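Putative pyridoxal phosphate-dependent transferase (Clostridium difficile, PDB 4DQ6) is a putative pyridoxal phosphate-dependent transferase of the class I and II aminotransferase family that binds pyridoxal-5'-phosphate and forms a two-subunit assembly. Local coordinates at residues A[33-45]-A[369-382]. Numbering follows the deposited sequence. Where two conformers were deposited one is given.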
loop_
_atom_site.group_PDB
_atom_site.type_symbol
_atom_site.label_atom_id
_atom_site.label_comp_id
_atom_site.label_asym_id
_atom_site.label_seq_id
_atom_site.Cartn_x
_atom_site.Cartn_y
_atom_site.Cartn_z
ATOM N N ASP A 33 -16.645 22.755 -8.648
ATOM C CA ASP A 33 -17.885 22.860 -9.381
ATOM C C ASP A 33 -17.669 22.722 -10.893
ATOM O O ASP A 33 -17.940 23.659 -11.675
ATOM C CB ASP A 33 -18.531 24.200 -9.078
ATOM C CG ASP A 33 -19.955 24.223 -9.488
ATOM O OD1 ASP A 33 -20.551 23.127 -9.418
ATOM O OD2 ASP A 33 -20.471 25.304 -9.867
ATOM N N LEU A 34 -17.138 21.567 -11.285
ATOM C CA LEU A 34 -16.836 21.230 -12.658
ATOM C C LEU A 34 -17.334 19.819 -12.990
ATOM O O LEU A 34 -17.445 18.995 -12.126
ATOM C CB LEU A 34 -15.324 21.286 -12.877
ATOM C CG LEU A 34 -14.679 22.611 -12.529
ATOM C CD1 LEU A 34 -13.181 22.357 -12.590
ATOM C CD2 LEU A 34 -15.108 23.696 -13.486
ATOM N N LEU A 35 -17.592 19.558 -14.271
ATOM C CA LEU A 35 -17.908 18.216 -14.756
ATOM C C LEU A 35 -16.543 17.522 -14.961
ATOM O O LEU A 35 -15.766 17.974 -15.774
ATOM C CB LEU A 35 -18.663 18.273 -16.091
ATOM C CG LEU A 35 -19.225 16.967 -16.705
ATOM C CD1 LEU A 35 -20.428 17.239 -17.607
ATOM C CD2 LEU A 35 -18.184 16.240 -17.524
ATOM N N PRO A 36 -16.289 16.425 -14.251
ATOM C CA PRO A 36 -14.927 15.851 -14.294
ATOM C C PRO A 36 -14.725 14.855 -15.432
ATOM O O PRO A 36 -15.429 13.854 -15.540
ATOM C CB PRO A 36 -14.831 15.151 -12.930
ATOM C CG PRO A 36 -16.221 14.730 -12.678
ATOM C CD PRO A 36 -17.105 15.817 -13.188
ATOM N N MET A 37 -13.713 15.095 -16.256
ATOM C CA MET A 37 -13.352 14.181 -17.321
ATOM C C MET A 37 -11.844 14.009 -17.360
ATOM O O MET A 37 -11.249 13.874 -18.462
ATOM C CB MET A 37 -13.815 14.738 -18.676
ATOM C CG MET A 37 -15.297 15.064 -18.764
ATOM S SD MET A 37 -16.404 13.643 -18.764
ATOM C CE MET A 37 -16.218 13.023 -20.452
ATOM N N TRP A 38 -11.246 14.014 -16.190
ATOM C CA TRP A 38 -9.788 14.177 -16.114
ATOM C C TRP A 38 -9.157 12.886 -15.652
ATOM O O TRP A 38 -8.791 12.025 -16.478
ATOM C CB TRP A 38 -9.436 15.451 -15.299
ATOM C CG TRP A 38 -9.903 15.465 -13.844
ATOM C CD1 TRP A 38 -11.217 15.434 -13.344
ATOM C CD2 TRP A 38 -9.055 15.582 -12.660
ATOM N NE1 TRP A 38 -11.218 15.466 -11.983
ATOM C CE2 TRP A 38 -9.949 15.580 -11.513
ATOM C CE3 TRP A 38 -7.671 15.657 -12.438
ATOM C CZ2 TRP A 38 -9.490 15.659 -10.216
ATOM C CZ3 TRP A 38 -7.215 15.721 -11.121
ATOM C CH2 TRP A 38 -8.108 15.754 -10.025
ATOM N N VAL A 39 -9.101 12.674 -14.343
ATOM C CA VAL A 39 -8.498 11.466 -13.731
ATOM C C VAL A 39 -8.957 10.176 -14.417
ATOM O O VAL A 39 -10.177 9.962 -14.605
ATOM C CB VAL A 39 -8.937 11.425 -12.235
ATOM C CG1 VAL A 39 -8.960 9.984 -11.662
ATOM C CG2 VAL A 39 -8.085 12.391 -11.415
ATOM N N ALA A 40 -8.048 9.253 -14.693
ATOM C CA ALA A 40 -8.352 7.959 -15.314
ATOM C C ALA A 40 -8.859 6.921 -14.309
ATOM O O ALA A 40 -8.174 5.951 -13.970
ATOM C CB ALA A 40 -7.075 7.449 -16.056
ATOM N N ASP A 41 -10.104 7.118 -13.882
ATOM C CA ASP A 41 -10.940 6.020 -13.389
ATOM C C ASP A 41 -12.273 6.216 -14.069
ATOM O O ASP A 41 -12.508 7.215 -14.719
ATOM C CB ASP A 41 -10.987 5.871 -11.850
ATOM C CG ASP A 41 -11.734 6.957 -11.133
ATOM O OD1 ASP A 41 -12.526 7.708 -11.752
ATOM O OD2 ASP A 41 -11.569 7.061 -9.883
ATOM N N MET A 42 -13.156 5.244 -13.928
ATOM C CA MET A 42 -14.360 5.266 -14.714
ATOM C C MET A 42 -15.554 5.661 -13.882
ATOM O O MET A 42 -15.621 5.347 -12.676
ATOM C CB MET A 42 -14.640 3.865 -15.282
ATOM C CG MET A 42 -13.480 3.102 -15.930
ATOM S SD MET A 42 -14.242 1.516 -16.531
ATOM C CE MET A 42 -12.721 0.711 -17.107
ATOM N N ASP A 43 -16.553 6.272 -14.500
ATOM C CA ASP A 43 -17.843 6.511 -13.819
ATOM C C ASP A 43 -18.830 5.401 -14.141
ATOM O O ASP A 43 -20.036 5.621 -14.509
ATOM C CB ASP A 43 -18.419 7.849 -14.206
ATOM C CG ASP A 43 -17.637 9.004 -13.611
ATOM O OD1 ASP A 43 -17.716 9.218 -12.382
ATOM O OD2 ASP A 43 -16.949 9.715 -14.367
ATOM N N PHE A 44 -18.319 4.205 -13.966
ATOM C CA PHE A 44 -19.087 2.996 -14.093
ATOM C C PHE A 44 -18.948 2.120 -12.850
ATOM O O PHE A 44 -17.961 2.092 -12.220
ATOM C CB PHE A 44 -18.634 2.160 -15.256
ATOM C CG PHE A 44 -18.822 2.784 -16.586
ATOM C CD1 PHE A 44 -20.000 3.406 -16.973
ATOM C CD2 PHE A 44 -17.809 2.685 -17.488
ATOM C CE1 PHE A 44 -20.095 3.992 -18.237
ATOM C CE2 PHE A 44 -17.894 3.209 -18.762
ATOM C CZ PHE A 44 -19.054 3.902 -19.123
ATOM N N LYS A 45 -19.985 1.383 -12.499
ATOM C CA LYS A 45 -19.896 0.363 -11.463
ATOM C C LYS A 45 -18.923 -0.720 -11.822
ATOM O O LYS A 45 -18.730 -1.022 -13.002
ATOM C CB LYS A 45 -21.261 -0.270 -11.234
ATOM C CG LYS A 45 -22.222 0.680 -10.561
ATOM C CD LYS A 45 -23.518 -0.010 -10.285
ATOM C CE LYS A 45 -24.429 0.959 -9.581
ATOM N NZ LYS A 45 -25.740 0.282 -9.515
ATOM N N ARG A 369 -6.591 16.097 -22.685
ATOM C CA ARG A 369 -7.029 14.707 -22.547
ATOM C C ARG A 369 -8.378 14.553 -21.837
ATOM O O ARG A 369 -8.604 15.108 -20.770
ATOM C CB ARG A 369 -5.952 13.900 -21.823
ATOM C CG ARG A 369 -6.020 12.419 -22.048
ATOM C CD ARG A 369 -5.252 11.633 -21.000
ATOM N NE ARG A 369 -5.841 11.704 -19.653
ATOM C CZ ARG A 369 -5.290 11.177 -18.587
ATOM N NH1 ARG A 369 -4.084 10.557 -18.664
ATOM N NH2 ARG A 369 -5.903 11.249 -17.418
ATOM N N ILE A 370 -9.233 13.795 -22.515
ATOM C CA ILE A 370 -10.619 13.607 -22.118
ATOM C C ILE A 370 -10.895 12.124 -21.808
ATOM O O ILE A 370 -10.651 11.253 -22.632
ATOM C CB ILE A 370 -11.606 14.088 -23.175
ATOM C CG1 ILE A 370 -11.218 15.478 -23.715
ATOM C CG2 ILE A 370 -12.997 14.151 -22.570
ATOM C CD1 ILE A 370 -12.066 16.017 -24.840
ATOM N N ASN A 371 -11.401 11.885 -20.597
ATOM C CA ASN A 371 -11.793 10.572 -20.134
ATOM C C ASN A 371 -13.175 10.140 -20.601
ATOM O O ASN A 371 -14.150 10.747 -20.177
ATOM C CB ASN A 371 -11.664 10.506 -18.613
ATOM C CG ASN A 371 -11.982 9.150 -18.030
ATOM O OD1 ASN A 371 -12.645 8.306 -18.646
ATOM N ND2 ASN A 371 -11.633 8.986 -16.758
ATOM N N LEU A 372 -13.252 9.121 -21.467
ATOM C CA LEU A 372 -14.527 8.668 -22.053
ATOM C C LEU A 372 -15.148 7.479 -21.396
ATOM O O LEU A 372 -16.138 6.913 -21.929
ATOM C CB LEU A 372 -14.329 8.448 -23.568
ATOM C CG LEU A 372 -14.748 9.631 -24.451
ATOM C CD1 LEU A 372 -14.058 10.928 -24.023
ATOM C CD2 LEU A 372 -14.521 9.297 -25.936
ATOM N N ALA A 373 -14.640 7.035 -20.254
ATOM C CA ALA A 373 -15.187 5.882 -19.523
ATOM C C ALA A 373 -16.250 6.397 -18.590
ATOM O O ALA A 373 -16.119 6.407 -17.359
ATOM C CB ALA A 373 -14.075 5.141 -18.737
ATOM N N CYS A 374 -17.356 6.847 -19.203
ATOM C CA CYS A 374 -18.463 7.417 -18.433
ATOM C C CYS A 374 -19.755 7.189 -19.241
ATOM O O CYS A 374 -19.681 6.931 -20.439
ATOM C CB CYS A 374 -18.275 8.890 -18.158
ATOM S SG CYS A 374 -18.188 9.927 -19.629
ATOM N N PRO A 375 -20.917 7.320 -18.623
ATOM C CA PRO A 375 -22.144 7.166 -19.406
ATOM C C PRO A 375 -22.210 8.114 -20.598
ATOM O O PRO A 375 -21.752 9.256 -20.518
ATOM C CB PRO A 375 -23.255 7.449 -18.381
ATOM C CG PRO A 375 -22.660 7.021 -17.085
ATOM C CD PRO A 375 -21.214 7.416 -17.177
ATOM N N ARG A 376 -22.869 7.671 -21.687
ATOM C CA ARG A 376 -23.101 8.504 -22.826
ATOM C C ARG A 376 -23.653 9.868 -22.476
ATOM O O ARG A 376 -23.233 10.880 -23.037
ATOM C CB ARG A 376 -24.015 7.790 -23.850
ATOM C CG ARG A 376 -24.280 8.604 -25.112
ATOM C CD ARG A 376 -23.047 8.971 -25.923
ATOM N NE ARG A 376 -22.426 7.755 -26.380
ATOM C CZ ARG A 376 -22.749 7.084 -27.470
ATOM N NH1 ARG A 376 -23.738 7.493 -28.268
ATOM N NH2 ARG A 376 -22.164 5.925 -27.715
ATOM N N SER A 377 -24.652 9.902 -21.576
ATOM C CA SER A 377 -25.277 11.147 -21.158
ATOM C C SER A 377 -24.237 12.154 -20.611
ATOM O O SER A 377 -24.345 13.340 -20.869
ATOM C CB SER A 377 -26.414 10.857 -20.153
ATOM O OG SER A 377 -27.551 10.377 -20.811
ATOM N N MET A 378 -23.302 11.659 -19.792
ATOM C CA MET A 378 -22.283 12.507 -19.177
ATOM C C MET A 378 -21.269 12.982 -20.228
ATOM O O MET A 378 -20.848 14.121 -20.241
ATOM C CB MET A 378 -21.550 11.722 -18.093
ATOM C CG MET A 378 -20.384 12.446 -17.483
ATOM S SD MET A 378 -19.831 11.611 -15.979
ATOM C CE MET A 378 -18.242 12.446 -15.742
ATOM N N LEU A 379 -20.928 12.091 -21.135
ATOM C CA LEU A 379 -20.049 12.432 -22.256
ATOM C C LEU A 379 -20.642 13.519 -23.138
ATOM O O LEU A 379 -20.002 14.512 -23.471
ATOM C CB LEU A 379 -19.734 11.179 -23.071
ATOM C CG LEU A 379 -18.881 11.406 -24.328
ATOM C CD1 LEU A 379 -17.536 12.182 -24.127
ATOM C CD2 LEU A 379 -18.594 10.070 -25.031
ATOM N N GLU A 380 -21.920 13.361 -23.468
ATOM C CA GLU A 380 -22.642 14.424 -24.226
ATOM C C GLU A 380 -22.571 15.770 -23.508
ATOM O O GLU A 380 -22.297 16.808 -24.096
ATOM C CB GLU A 380 -24.097 14.076 -24.606
ATOM C CG GLU A 380 -24.820 15.380 -24.992
ATOM C CD GLU A 380 -26.273 15.249 -25.401
ATOM O OE1 GLU A 380 -27.144 14.861 -24.589
ATOM O OE2 GLU A 380 -26.535 15.626 -26.557
ATOM N N GLU A 381 -22.859 15.766 -22.209
ATOM C CA GLU A 381 -22.798 16.974 -21.439
ATOM C C GLU A 381 -21.417 17.585 -21.454
ATOM O O GLU A 381 -21.279 18.796 -21.548
ATOM C CB GLU A 381 -23.318 16.704 -19.992
ATOM C CG GLU A 381 -23.687 17.912 -19.204
ATOM C CD GLU A 381 -23.857 17.577 -17.741
ATOM O OE1 GLU A 381 -24.619 16.619 -17.460
ATOM O OE2 GLU A 381 -23.241 18.256 -16.880
ATOM N N ALA A 382 -20.414 16.734 -21.377
ATOM C CA ALA A 382 -19.040 17.235 -21.402
ATOM C C ALA A 382 -18.706 17.895 -22.732
ATOM O O ALA A 382 -18.165 18.969 -22.760
ATOM C CB ALA A 382 -18.063 16.119 -21.134
HETATM O O HOH W 1 -8.382 12.590 -19.200
HETATM O O HOH W 2 -4.876 10.008 -14.695
#
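Asn371 ND2 donates to two backbone carbonyls of the facing loop, Val39 O at 2.8 Å and Asp41 O, the former nearly in the amide plane. Its side chain runs out opposite the main-chain nitrogen (chi1 -177°), carrying the amide into the inverse gamma turn centred on Ala40, where Asp41 N approaches Val39 O from the face opposite ND2. OD1 closes an Asx turn by accepting from Ala373 N, so both ends fix the amide's rotation. The backbones add two hydrogen bonds, Asn371 N to Met37 O and Asp43 N to Ala373 O (2.9 Å each). Arg369 NH2 donates to Trp38 O (3.1 Å), which lies in the guanidinium plane, while NH2 sits above the carbonyl plane; water 1 accepts from Arg369 NE. Asp43 also forms salt bridges with Lys21 and Arg14. Farther out, Met37, bent at chi2 and chi3, tucks CE between Ile370 CG2, Cys374 SG, Leu379 CD1 and Ala382 CB (3.7 Å). Met378, extended, sets CE against Met37 SD and near Pro36 O (3.2 Å), a buried carbonyl without a polar partner. Leu35 CD2 lies on Ala382 CB. Phe44 packs CE1 and CZ obliquely on the Cys374-Pro375 peptide. In this fold type I (aminotransferase) architecture, strand 35-36 and its following loop, with the Ala40 side chain about 5 Å from pyridoxal-5'-phosphate, join strand 367-371 and the start of helix 376-390.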